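Local atomic coordinates of response regulator aspartate phosphatase I (Bacillus subtilis subsp. subtilis, PDB entry 4I1A), a protein that dephosphorylates the sporulation phosphotransferase Spo0F and triggers excision and transfer of the mobile element ICEBs1 by inactivating its repressor ImmR. Residues Phe188-Asn193 / Leu204-Lys209; Gln182-Gln187 / Glu212-Ser217; Tyr104-Lys109 / Tyr126-Ser131; Lys117-Ala122 / Tyr153-Gln158. All coordinates share one frame; numbering follows the deposited sequence.

Contact 1: residues Phe188-Asn193 / Leu204-Lys209; sequences FIVAGN and LEQFLK
Helical segments 188-193 and 204-209 run antiparallel, their axes 8.7 Å apart at closest approach and crossing at -160°, with the CA atoms of Ala191 and Gln206 only 5.8 Å from each other. Such closeness is possible because a small residue faces the partner helix: Ala191 CB sits over one face of the Phe207 ring, 3.6 Å from its centroid and 19° off the normal, displaced toward the CZ end in a CH-pi contact. The same methyl meets Gln206 CB at 3.7 Å. Phe207 leaves its helix with CG beside the backbone N, which swings the ring across the interface from its flank. Its edge, at CD1 and CE1, is turned toward the face of Phe188 in an offset edge-to-face pair, with ring centroids 5.6 Å apart and planes at 63°. On the flank beyond Ala191, Val190 CG1 touches Gln206 CG at 3.8 Å; the bend at chi2 brings the amide carbon CD close to the same methyl. No hydrogen bond links the segments, and the packing is apolar. With an alanine in place of Phe207, the methyl of Ala191 would probably lose the surface it rests on and the Phe188 ring its edge-on partner, opening a gap between the helices. Asn229 and Ile230 of helix 220-236 also touch Phe207, continuing the packing into the next helix. This antiparallel pair, with a small residue packed on a large aromatic, is consistent with the helix A-helix B hairpin of the tetratricopeptide repeat predicted at 184-217.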
# COMPACT_ATOMS: atom_id res chain seq x y z
N PHE A 188 -5.24 9.52 -1.60
CA PHE A 188 -4.56 8.23 -1.43
C PHE A 188 -3.47 8.08 -2.46
O PHE A 188 -2.40 7.57 -2.16
CB PHE A 188 -5.52 7.02 -1.53
CG PHE A 188 -6.36 6.78 -0.29
CD1 PHE A 188 -6.36 7.68 0.77
CD2 PHE A 188 -7.15 5.65 -0.19
CE1 PHE A 188 -7.15 7.46 1.92
CE2 PHE A 188 -7.95 5.42 0.95
CZ PHE A 188 -7.94 6.32 2.00
N ILE A 189 -3.75 8.49 -3.70
CA ILE A 189 -2.75 8.39 -4.76
C ILE A 189 -1.54 9.26 -4.42
O ILE A 189 -0.40 8.81 -4.51
CB ILE A 189 -3.31 8.79 -6.14
CG1 ILE A 189 -4.57 7.99 -6.47
CG2 ILE A 189 -2.27 8.59 -7.23
CD1 ILE A 189 -4.30 6.53 -6.70
N VAL A 190 -1.81 10.51 -4.02
CA VAL A 190 -0.74 11.43 -3.65
C VAL A 190 0.12 10.79 -2.57
O VAL A 190 1.34 10.67 -2.72
CB VAL A 190 -1.29 12.79 -3.16
CG1 VAL A 190 -0.17 13.62 -2.55
CG2 VAL A 190 -1.94 13.55 -4.33
N ALA A 191 -0.53 10.36 -1.50
CA ALA A 191 0.13 9.73 -0.35
C ALA A 191 0.84 8.41 -0.69
O ALA A 191 1.91 8.14 -0.16
CB ALA A 191 -0.85 9.52 0.75
N GLY A 192 0.23 7.59 -1.55
CA GLY A 192 0.88 6.38 -2.04
C GLY A 192 2.17 6.70 -2.79
O GLY A 192 3.18 6.03 -2.63
N ASN A 193 2.12 7.74 -3.63
CA ASN A 193 3.31 8.19 -4.33
C ASN A 193 4.38 8.69 -3.37
O ASN A 193 5.57 8.39 -3.53
CB ASN A 193 2.95 9.28 -5.33
CG ASN A 193 2.34 8.74 -6.60
OD1 ASN A 193 2.96 7.94 -7.30
ND2 ASN A 193 1.12 9.17 -6.92
N LEU A 204 1.71 10.92 5.73
CA LEU A 204 0.86 10.98 6.91
C LEU A 204 -0.04 12.22 6.91
O LEU A 204 -1.22 12.14 7.30
CB LEU A 204 1.71 10.92 8.19
CG LEU A 204 0.91 11.07 9.49
CD1 LEU A 204 0.06 9.82 9.75
CD2 LEU A 204 1.80 11.39 10.67
N GLU A 205 0.49 13.36 6.49
CA GLU A 205 -0.32 14.58 6.42
C GLU A 205 -1.48 14.38 5.46
O GLU A 205 -2.60 14.77 5.76
CB GLU A 205 0.51 15.80 6.00
CG GLU A 205 1.59 16.23 6.98
CD GLU A 205 2.68 17.07 6.31
OE1 GLU A 205 2.40 17.69 5.26
OE2 GLU A 205 3.83 17.09 6.83
N GLN A 206 -1.20 13.76 4.32
CA GLN A 206 -2.26 13.47 3.35
C GLN A 206 -3.34 12.57 3.95
O GLN A 206 -4.53 12.90 3.90
CB GLN A 206 -1.69 12.81 2.10
CG GLN A 206 -1.00 13.78 1.16
CD GLN A 206 -1.89 14.94 0.75
OE1 GLN A 206 -3.03 14.76 0.34
NE2 GLN A 206 -1.36 16.15 0.87
N PHE A 207 -2.92 11.43 4.50
CA PHE A 207 -3.84 10.47 5.08
C PHE A 207 -4.64 11.07 6.24
O PHE A 207 -5.80 10.72 6.44
CB PHE A 207 -3.11 9.20 5.54
CG PHE A 207 -2.65 8.30 4.41
CD1 PHE A 207 -3.53 7.89 3.42
CD2 PHE A 207 -1.33 7.86 4.34
CE1 PHE A 207 -3.11 7.07 2.38
CE2 PHE A 207 -0.90 7.04 3.30
CZ PHE A 207 -1.79 6.64 2.32
N LEU A 208 -4.02 11.97 7.00
CA LEU A 208 -4.74 12.65 8.09
C LEU A 208 -5.88 13.51 7.54
O LEU A 208 -6.95 13.59 8.15
CB LEU A 208 -3.81 13.49 8.96
CG LEU A 208 -2.93 12.67 9.92
CD1 LEU A 208 -1.86 13.54 10.56
CD2 LEU A 208 -3.77 11.97 10.99
N LYS A 209 -5.66 14.13 6.39
CA LYS A 209 -6.71 14.90 5.76
C LYS A 209 -7.81 13.96 5.30
O LYS A 209 -8.99 14.24 5.45
CB LYS A 209 -6.18 15.73 4.58
CG LYS A 209 -5.37 16.94 5.00
CD LYS A 209 -5.26 17.97 3.87
CE LYS A 209 -4.45 17.44 2.69
NZ LYS A 209 -4.64 18.26 1.45

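Contact 2: residues Gln182-Gln187 / Glu212-Ser217; sequences QTVRCQ and EISKES
At the end away from its turn, the helical hairpin of the predicted tetratricopeptide repeat 184-217 is joined where the early turns of helix 180-196 meet the last turn of helix 200-215. Ile213 carries the contact by reaching in among Thr183, Val184 and Gln187. Its two branches divide the work. With CG1 beside the backbone N (chi1 -69°) and the chain extended to CD1, the long branch ends against Thr183 CG2 at 3.6 Å, the two side chains crossing nearly at right angles. The short branch, CG2, meets Val184 CG2 at 3.8 Å as these side chains slide past each other in opposite directions. Ile213 CD1 also lies beside the amide of Gln187, 3.9 Å from NE2, a packing contact with a polar group whose OE1 is hydrogen-bonded to Ser210 OG. Val184 CG2 has a second neighbour in Ser214 OG, at 3.8 Å; that hydroxyl is turned back to its own helix and hydrogen-bonded to Ser210 O, and the methyl merely packs on its oxygen. The backbones are farther apart than in segments 188-193 and 204-209, with the CA atoms of Val184 and Ile213 separated by 7.2 Å, and it is branched side chains that bridge the distance. Helix 159-173 also packs on helix 180-196, where Phe173 touches Thr183 and Cys186, while helix 220-236 packs beside Val184 and Ser214 through Leu222, Ile223 and Ser226.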
# COMPACT_ATOMS: atom_id res chain seq x y z
N GLN A 182 -14.11 10.83 -4.28
CA GLN A 182 -13.09 11.07 -5.29
C GLN A 182 -11.92 11.85 -4.70
O GLN A 182 -10.75 11.60 -5.02
CB GLN A 182 -13.67 11.81 -6.51
CG GLN A 182 -14.61 10.97 -7.36
CD GLN A 182 -16.01 10.90 -6.77
OE1 GLN A 182 -16.36 11.65 -5.86
NE2 GLN A 182 -16.83 9.99 -7.31
N THR A 183 -12.25 12.79 -3.82
CA THR A 183 -11.25 13.59 -3.12
C THR A 183 -10.33 12.73 -2.28
O THR A 183 -9.10 12.82 -2.39
CB THR A 183 -11.91 14.67 -2.24
OG1 THR A 183 -12.46 15.68 -3.08
CG2 THR A 183 -10.89 15.30 -1.31
N VAL A 184 -10.92 11.88 -1.44
CA VAL A 184 -10.16 10.95 -0.61
C VAL A 184 -9.25 10.06 -1.44
O VAL A 184 -8.07 9.88 -1.13
CB VAL A 184 -11.08 10.07 0.25
CG1 VAL A 184 -10.28 8.95 0.91
CG2 VAL A 184 -11.79 10.91 1.29
N ARG A 185 -9.80 9.49 -2.52
CA ARG A 185 -9.03 8.60 -3.38
C ARG A 185 -7.85 9.30 -4.04
O ARG A 185 -6.75 8.73 -4.11
CB ARG A 185 -9.93 7.95 -4.43
CG ARG A 185 -10.95 6.99 -3.85
CD ARG A 185 -11.81 6.37 -4.94
NE ARG A 185 -12.81 5.45 -4.40
CZ ARG A 185 -13.85 5.00 -5.09
NH1 ARG A 185 -14.03 5.38 -6.35
NH2 ARG A 185 -14.71 4.16 -4.52
N CYS A 186 -8.06 10.54 -4.52
CA CYS A 186 -6.98 11.35 -5.08
C CYS A 186 -5.86 11.53 -4.07
O CYS A 186 -4.68 11.34 -4.39
CB CYS A 186 -7.49 12.73 -5.52
SG CYS A 186 -8.40 12.70 -7.06
N GLN A 187 -6.25 11.89 -2.84
CA GLN A 187 -5.30 11.98 -1.74
C GLN A 187 -4.56 10.67 -1.45
O GLN A 187 -3.39 10.69 -1.10
CB GLN A 187 -6.01 12.48 -0.47
CG GLN A 187 -6.59 13.88 -0.58
CD GLN A 187 -7.41 14.26 0.65
OE1 GLN A 187 -8.01 13.40 1.30
NE2 GLN A 187 -7.44 15.55 0.98
N GLU A 212 -10.19 13.02 8.07
CA GLU A 212 -11.11 14.08 8.42
C GLU A 212 -12.31 14.08 7.47
O GLU A 212 -13.45 14.10 7.91
CB GLU A 212 -10.41 15.44 8.41
CG GLU A 212 -9.30 15.60 9.44
CD GLU A 212 -8.59 16.96 9.35
OE1 GLU A 212 -9.29 18.01 9.37
OE2 GLU A 212 -7.34 16.98 9.24
N ILE A 213 -12.03 14.01 6.17
CA ILE A 213 -13.08 14.03 5.15
C ILE A 213 -13.94 12.77 5.22
O ILE A 213 -15.16 12.83 5.08
CB ILE A 213 -12.49 14.20 3.74
CG1 ILE A 213 -11.91 15.61 3.56
CG2 ILE A 213 -13.55 13.93 2.67
CD1 ILE A 213 -11.10 15.79 2.29
N SER A 214 -13.30 11.63 5.46
CA SER A 214 -14.02 10.37 5.59
C SER A 214 -14.96 10.40 6.79
O SER A 214 -15.98 9.72 6.81
CB SER A 214 -13.05 9.20 5.71
OG SER A 214 -12.21 9.12 4.57
N LYS A 215 -14.59 11.20 7.79
CA LYS A 215 -15.36 11.31 9.02
C LYS A 215 -16.57 12.21 8.83
O LYS A 215 -17.69 11.81 9.14
CB LYS A 215 -14.50 11.86 10.16
CG LYS A 215 -13.66 10.83 10.88
CD LYS A 215 -12.93 11.45 12.05
CE LYS A 215 -12.05 10.43 12.76
NZ LYS A 215 -11.37 11.01 13.95
N GLU A 216 -16.34 13.41 8.31
CA GLU A 216 -17.39 14.41 8.16
C GLU A 216 -18.37 14.06 7.05
O GLU A 216 -19.31 14.81 6.77
CB GLU A 216 -16.80 15.81 7.93
CG GLU A 216 -17.40 16.88 8.86
CD GLU A 216 -17.92 18.11 8.11
OE1 GLU A 216 -17.56 18.29 6.92
OE2 GLU A 216 -18.69 18.89 8.71
N SER A 217 -18.15 12.91 6.41
CA SER A 217 -19.02 12.46 5.33
C SER A 217 -19.50 11.03 5.59
O SER A 217 -20.19 10.43 4.77
CB SER A 217 -18.28 12.54 3.99
OG SER A 217 -19.16 12.24 2.91

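Contact 3: residues Tyr104-Lys109 / Tyr126-Ser131; sequences YFYFFK and YRIAES
CH-pi packing dominates the meeting of Tyr106 with Ile128. The terminal methyl CD1 of Ile128 stands almost exactly over the centre of the Tyr106 ring, 3.3 Å from the centroid and 3° off the normal, while CG1 lies over the CG-CD2 side. Ile128 reaches this place because its CG1 lies between the backbone N and the carbonyl carbon (chi1 64°), a crowded position that directs the ethyl branch across the tyrosine. The two side chains cross at about a right angle, with CG1 above the inner part of the ring and CD1 above its centre. Simple apolar contact follows at the base of the pair, where Ala129 CB meets Tyr106 CB at 3.8 Å. The CA atoms of these two residues are 5.2 Å apart, a close approach that the small alanine permits. A second aromatic contact lies on the other flank: Tyr126 CE1 comes to the edge of the Phe107 ring, near its plane, 3.7 Å from CD1. The same CE1 is 3.7 Å from Phe107 O, so one carbon touches both the ring and the backbone of that residue. Segments 104-109 and 126-131 thus join helix 102-115 to helix 119-129 by plain apolar helix-helix packing, in keeping with an all-helical repeat protein. Helix 139-155 covers the flank of Phe107 and Tyr126, its Phe145 meeting Phe107 edge-to-face and its Lys148 and Val152 touching Tyr126.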
# COMPACT_ATOMS: atom_id res chain seq x y z
N TYR A 104 -14.04 10.68 -25.49
CA TYR A 104 -14.66 9.58 -24.76
C TYR A 104 -14.16 8.23 -25.24
O TYR A 104 -13.85 7.36 -24.44
CB TYR A 104 -16.19 9.64 -24.86
CG TYR A 104 -16.85 10.65 -23.93
CD1 TYR A 104 -16.17 11.18 -22.85
CD2 TYR A 104 -18.17 11.06 -24.14
CE1 TYR A 104 -16.77 12.10 -22.00
CE2 TYR A 104 -18.78 11.97 -23.30
CZ TYR A 104 -18.08 12.49 -22.23
OH TYR A 104 -18.68 13.41 -21.40
N PHE A 105 -14.06 8.06 -26.56
CA PHE A 105 -13.60 6.79 -27.09
C PHE A 105 -12.18 6.48 -26.64
O PHE A 105 -11.92 5.41 -26.08
CB PHE A 105 -13.68 6.76 -28.62
CG PHE A 105 -12.84 5.67 -29.23
CD1 PHE A 105 -13.20 4.34 -29.10
CD2 PHE A 105 -11.67 5.98 -29.91
CE1 PHE A 105 -12.42 3.34 -29.65
CE2 PHE A 105 -10.88 4.98 -30.46
CZ PHE A 105 -11.26 3.66 -30.33
N TYR A 106 -11.26 7.41 -26.88
CA TYR A 106 -9.88 7.25 -26.46
C TYR A 106 -9.77 7.08 -24.94
O TYR A 106 -8.92 6.33 -24.46
CB TYR A 106 -9.02 8.42 -26.93
CG TYR A 106 -8.76 8.43 -28.43
CD1 TYR A 106 -8.58 7.24 -29.13
CD2 TYR A 106 -8.71 9.62 -29.14
CE1 TYR A 106 -8.35 7.24 -30.50
CE2 TYR A 106 -8.48 9.64 -30.50
CZ TYR A 106 -8.30 8.44 -31.18
OH TYR A 106 -8.07 8.45 -32.54
N PHE A 107 -10.64 7.76 -24.20
CA PHE A 107 -10.65 7.66 -22.75
C PHE A 107 -11.02 6.25 -22.33
O PHE A 107 -10.26 5.59 -21.62
CB PHE A 107 -11.65 8.66 -22.16
CG PHE A 107 -11.56 8.81 -20.66
CD1 PHE A 107 -10.43 8.42 -19.96
CD2 PHE A 107 -12.62 9.34 -19.94
CE1 PHE A 107 -10.35 8.56 -18.58
CE2 PHE A 107 -12.55 9.48 -18.56
CZ PHE A 107 -11.41 9.09 -17.88
N PHE A 108 -12.20 5.80 -22.77
CA PHE A 108 -12.69 4.48 -22.43
C PHE A 108 -11.68 3.40 -22.82
O PHE A 108 -11.42 2.47 -22.06
CB PHE A 108 -14.05 4.22 -23.10
CG PHE A 108 -15.11 5.24 -22.74
CD1 PHE A 108 -15.03 5.98 -21.57
CD2 PHE A 108 -16.20 5.44 -23.58
CE1 PHE A 108 -16.00 6.92 -21.25
CE2 PHE A 108 -17.18 6.37 -23.27
CZ PHE A 108 -17.08 7.11 -22.10
N LYS A 109 -11.10 3.56 -24.01
CA LYS A 109 -10.07 2.65 -24.52
C LYS A 109 -8.88 2.54 -23.54
O LYS A 109 -8.34 1.45 -23.33
CB LYS A 109 -9.58 3.13 -25.89
CG LYS A 109 -8.74 2.11 -26.66
CD LYS A 109 -7.98 2.78 -27.82
CE LYS A 109 -6.80 1.93 -28.30
NZ LYS A 109 -5.91 2.65 -29.30
N TYR A 126 -4.61 7.41 -23.42
CA TYR A 126 -4.79 8.57 -22.56
C TYR A 126 -4.08 9.81 -23.12
O TYR A 126 -4.59 10.93 -23.00
CB TYR A 126 -4.25 8.28 -21.16
CG TYR A 126 -5.11 7.37 -20.31
CD1 TYR A 126 -6.49 7.28 -20.48
CD2 TYR A 126 -4.53 6.60 -19.30
CE1 TYR A 126 -7.26 6.45 -19.69
CE2 TYR A 126 -5.29 5.77 -18.50
CZ TYR A 126 -6.66 5.70 -18.69
OH TYR A 126 -7.41 4.87 -17.89
N ARG A 127 -2.91 9.62 -23.72
CA ARG A 127 -2.11 10.74 -24.20
C ARG A 127 -2.83 11.53 -25.30
O ARG A 127 -2.65 12.75 -25.42
CB ARG A 127 -0.72 10.30 -24.68
CG ARG A 127 0.32 10.06 -23.56
CD ARG A 127 1.76 10.13 -24.11
NE ARG A 127 2.71 9.42 -23.26
CZ ARG A 127 3.24 9.91 -22.14
NH1 ARG A 127 2.91 11.13 -21.72
NH2 ARG A 127 4.10 9.19 -21.43
N ILE A 128 -3.64 10.84 -26.09
CA ILE A 128 -4.39 11.52 -27.14
C ILE A 128 -5.75 12.00 -26.63
O ILE A 128 -6.25 13.03 -27.07
CB ILE A 128 -4.54 10.66 -28.41
CG1 ILE A 128 -5.36 9.41 -28.15
CG2 ILE A 128 -3.17 10.28 -28.96
CD1 ILE A 128 -5.30 8.42 -29.30
N ALA A 129 -6.32 11.26 -25.69
CA ALA A 129 -7.55 11.68 -25.03
C ALA A 129 -7.32 13.03 -24.36
O ALA A 129 -8.20 13.90 -24.37
CB ALA A 129 -7.99 10.65 -24.02
N GLU A 130 -6.13 13.20 -23.79
CA GLU A 130 -5.75 14.45 -23.13
C GLU A 130 -5.62 15.57 -24.16
O GLU A 130 -5.85 16.73 -23.85
CB GLU A 130 -4.44 14.26 -22.37
CG GLU A 130 -4.06 15.41 -21.44
CD GLU A 130 -2.67 15.25 -20.84
OE1 GLU A 130 -2.16 16.21 -20.23
OE2 GLU A 130 -2.08 14.16 -20.99
N SER A 131 -5.23 15.22 -25.38
CA SER A 131 -5.12 16.23 -26.44
C SER A 131 -6.50 16.63 -26.96
O SER A 131 -6.74 17.79 -27.29
CB SER A 131 -4.25 15.73 -27.60
OG SER A 131 -4.89 14.69 -28.32

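Contact 4: residues Lys117-Ala122 / Tyr153-Gln158; sequences KELISA and YYYMKQ
Tyr155 lies across two side chains of the facing segment, crossing both Lys117 and Leu119 at about a right angle. Its CG is anti to the backbone N (chi1 -163°), an orientation that sends the ring out from the helix end toward segment 117-122. Leu119 CD1 is 3.7 Å from Tyr155 CD1, with Leu119 CD2 a little farther from that atom. Farther out, the aliphatic chain of Lys117 passes the phenol end, with Lys117 CD 3.7 Å from Tyr155 OH and Lys117 CE near Tyr155 CE2. Bends at chi2 and chi4 curl this lysine back, and its NZ is hydrogen-bonded to Phe114 O and makes a cation-pi contact with the Phe114 ring. A serine in place of Lys117 would probably leave the outer end of the Tyr155 ring without its aliphatic neighbour and Phe114 without its cation. Met156 supplies the other half of the contact: its CE is 3.9 Å from Leu119 CB and 4.1 Å from Ile120 CD1, with the sulfur alongside Leu119 CB. Leu119 thus meets the ring with CD1 and the thioether with CB. A Schellman motif ends the helix before each turn, with Lys117 and Lys157 as the positive-phi C-prime residues, each followed by the N-cap of the next helix, Glu118 and Gln158. Two tight interhelical turns packed side by side are consistent with the stacked hairpins of a TPR-type array.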
# COMPACT_ATOMS: atom_id res chain seq x y z
N LYS A 117 -4.43 -4.76 -18.51
CA LYS A 117 -3.07 -4.46 -18.04
C LYS A 117 -2.05 -4.27 -19.15
O LYS A 117 -0.85 -4.48 -18.96
CB LYS A 117 -2.60 -5.52 -17.03
CG LYS A 117 -3.37 -5.48 -15.71
CD LYS A 117 -3.12 -4.17 -14.98
CE LYS A 117 -4.17 -3.92 -13.91
NZ LYS A 117 -5.54 -3.80 -14.50
N GLU A 118 -2.53 -3.85 -20.32
CA GLU A 118 -1.64 -3.36 -21.36
C GLU A 118 -1.32 -1.89 -21.06
O GLU A 118 -1.96 -0.98 -21.58
CB GLU A 118 -2.29 -3.51 -22.74
CG GLU A 118 -2.50 -4.95 -23.15
CD GLU A 118 -1.21 -5.74 -23.21
OE1 GLU A 118 -1.06 -6.71 -22.43
OE2 GLU A 118 -0.34 -5.40 -24.04
N LEU A 119 -0.32 -1.69 -20.20
CA LEU A 119 -0.04 -0.37 -19.62
C LEU A 119 0.42 0.67 -20.64
O LEU A 119 0.04 1.85 -20.55
CB LEU A 119 0.98 -0.51 -18.49
CG LEU A 119 0.54 -1.50 -17.41
CD1 LEU A 119 1.64 -1.76 -16.40
CD2 LEU A 119 -0.74 -1.01 -16.73
N ILE A 120 1.25 0.23 -21.58
CA ILE A 120 1.74 1.11 -22.63
C ILE A 120 0.57 1.63 -23.47
O ILE A 120 0.49 2.82 -23.76
CB ILE A 120 2.83 0.41 -23.52
CG1 ILE A 120 4.20 1.01 -23.26
CG2 ILE A 120 2.52 0.54 -25.00
CD1 ILE A 120 4.60 1.07 -21.80
N SER A 121 -0.35 0.73 -23.82
CA SER A 121 -1.48 1.09 -24.67
C SER A 121 -2.38 2.07 -23.95
O SER A 121 -2.84 3.05 -24.55
CB SER A 121 -2.28 -0.15 -25.06
OG SER A 121 -1.43 -1.16 -25.55
N ALA A 122 -2.62 1.81 -22.67
CA ALA A 122 -3.49 2.64 -21.85
C ALA A 122 -2.99 4.08 -21.82
O ALA A 122 -3.73 5.01 -22.13
CB ALA A 122 -3.61 2.08 -20.43
N TYR A 153 -0.20 5.66 -14.04
CA TYR A 153 1.14 6.13 -13.70
C TYR A 153 1.61 5.60 -12.35
O TYR A 153 2.77 5.20 -12.20
CB TYR A 153 1.20 7.65 -13.75
CG TYR A 153 1.48 8.17 -15.14
CD1 TYR A 153 2.45 7.58 -15.94
CD2 TYR A 153 0.76 9.25 -15.66
CE1 TYR A 153 2.71 8.05 -17.22
CE2 TYR A 153 1.01 9.73 -16.94
CZ TYR A 153 1.99 9.13 -17.72
OH TYR A 153 2.24 9.59 -18.99
N TYR A 154 0.70 5.58 -11.37
CA TYR A 154 0.98 5.02 -10.06
C TYR A 154 1.26 3.52 -10.15
O TYR A 154 2.05 2.98 -9.37
CB TYR A 154 -0.19 5.29 -9.11
CG TYR A 154 -0.01 4.70 -7.72
CD1 TYR A 154 1.04 5.10 -6.90
CD2 TYR A 154 -0.91 3.76 -7.22
CE1 TYR A 154 1.21 4.57 -5.64
CE2 TYR A 154 -0.75 3.22 -5.95
CZ TYR A 154 0.31 3.63 -5.16
OH TYR A 154 0.48 3.11 -3.90
N TYR A 155 0.63 2.85 -11.10
CA TYR A 155 0.83 1.41 -11.27
C TYR A 155 2.24 1.15 -11.82
O TYR A 155 2.89 0.18 -11.43
CB TYR A 155 -0.23 0.83 -12.21
CG TYR A 155 -0.39 -0.68 -12.18
CD1 TYR A 155 0.45 -1.50 -12.93
CD2 TYR A 155 -1.38 -1.28 -11.41
CE1 TYR A 155 0.30 -2.89 -12.91
CE2 TYR A 155 -1.54 -2.66 -11.39
CZ TYR A 155 -0.69 -3.46 -12.13
OH TYR A 155 -0.84 -4.83 -12.11
N MET A 156 2.71 2.02 -12.70
CA MET A 156 4.03 1.86 -13.29
C MET A 156 5.10 2.56 -12.48
O MET A 156 6.24 2.70 -12.93
CB MET A 156 4.03 2.41 -14.71
CG MET A 156 2.75 2.08 -15.44
SD MET A 156 2.78 2.68 -17.12
CE MET A 156 4.12 1.68 -17.78
N LYS A 157 4.72 3.01 -11.28
CA LYS A 157 5.64 3.67 -10.36
C LYS A 157 6.34 4.86 -11.02
O LYS A 157 7.48 5.19 -10.68
CB LYS A 157 6.66 2.67 -9.79
CG LYS A 157 6.02 1.53 -8.99
CD LYS A 157 5.48 2.03 -7.65
CE LYS A 157 4.26 1.22 -7.19
NZ LYS A 157 3.70 1.72 -5.90
N GLN A 158 5.66 5.49 -11.97
CA GLN A 158 6.09 6.77 -12.50
C GLN A 158 5.65 7.86 -11.53
O GLN A 158 4.71 8.62 -11.79
CB GLN A 158 5.48 7.00 -13.89
CG GLN A 158 6.28 6.40 -15.04
CD GLN A 158 7.60 7.14 -15.28
OE1 GLN A 158 7.67 8.37 -15.16
NE2 GLN A 158 8.65 6.39 -15.60

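Overall arrangement
Contacts 1 and 2 are two levels of one hairpin, both joining helix 180-196 to helix 200-215; contact 1 is nested inside the loop that contact 2 closes, and their centres lie 10 Å apart. Gln187 ties them together, its CG 3.8 Å from Gln206 OE1. Contacts 3 and 4 share helix 119-129, with centres 14 Å apart and segments that alternate along the chain; Arg127 NH2 and Tyr153 OH come within 3.1 Å. Contact 4 touches contact 1 through Tyr154, which packs on Gly192 and Asn193. Contact 3 stays apart from contacts 1 and 2, about 12 and 11 Å at the nearest atoms. Together they sample the modelled helical array from helix 102-115 to helix 200-215.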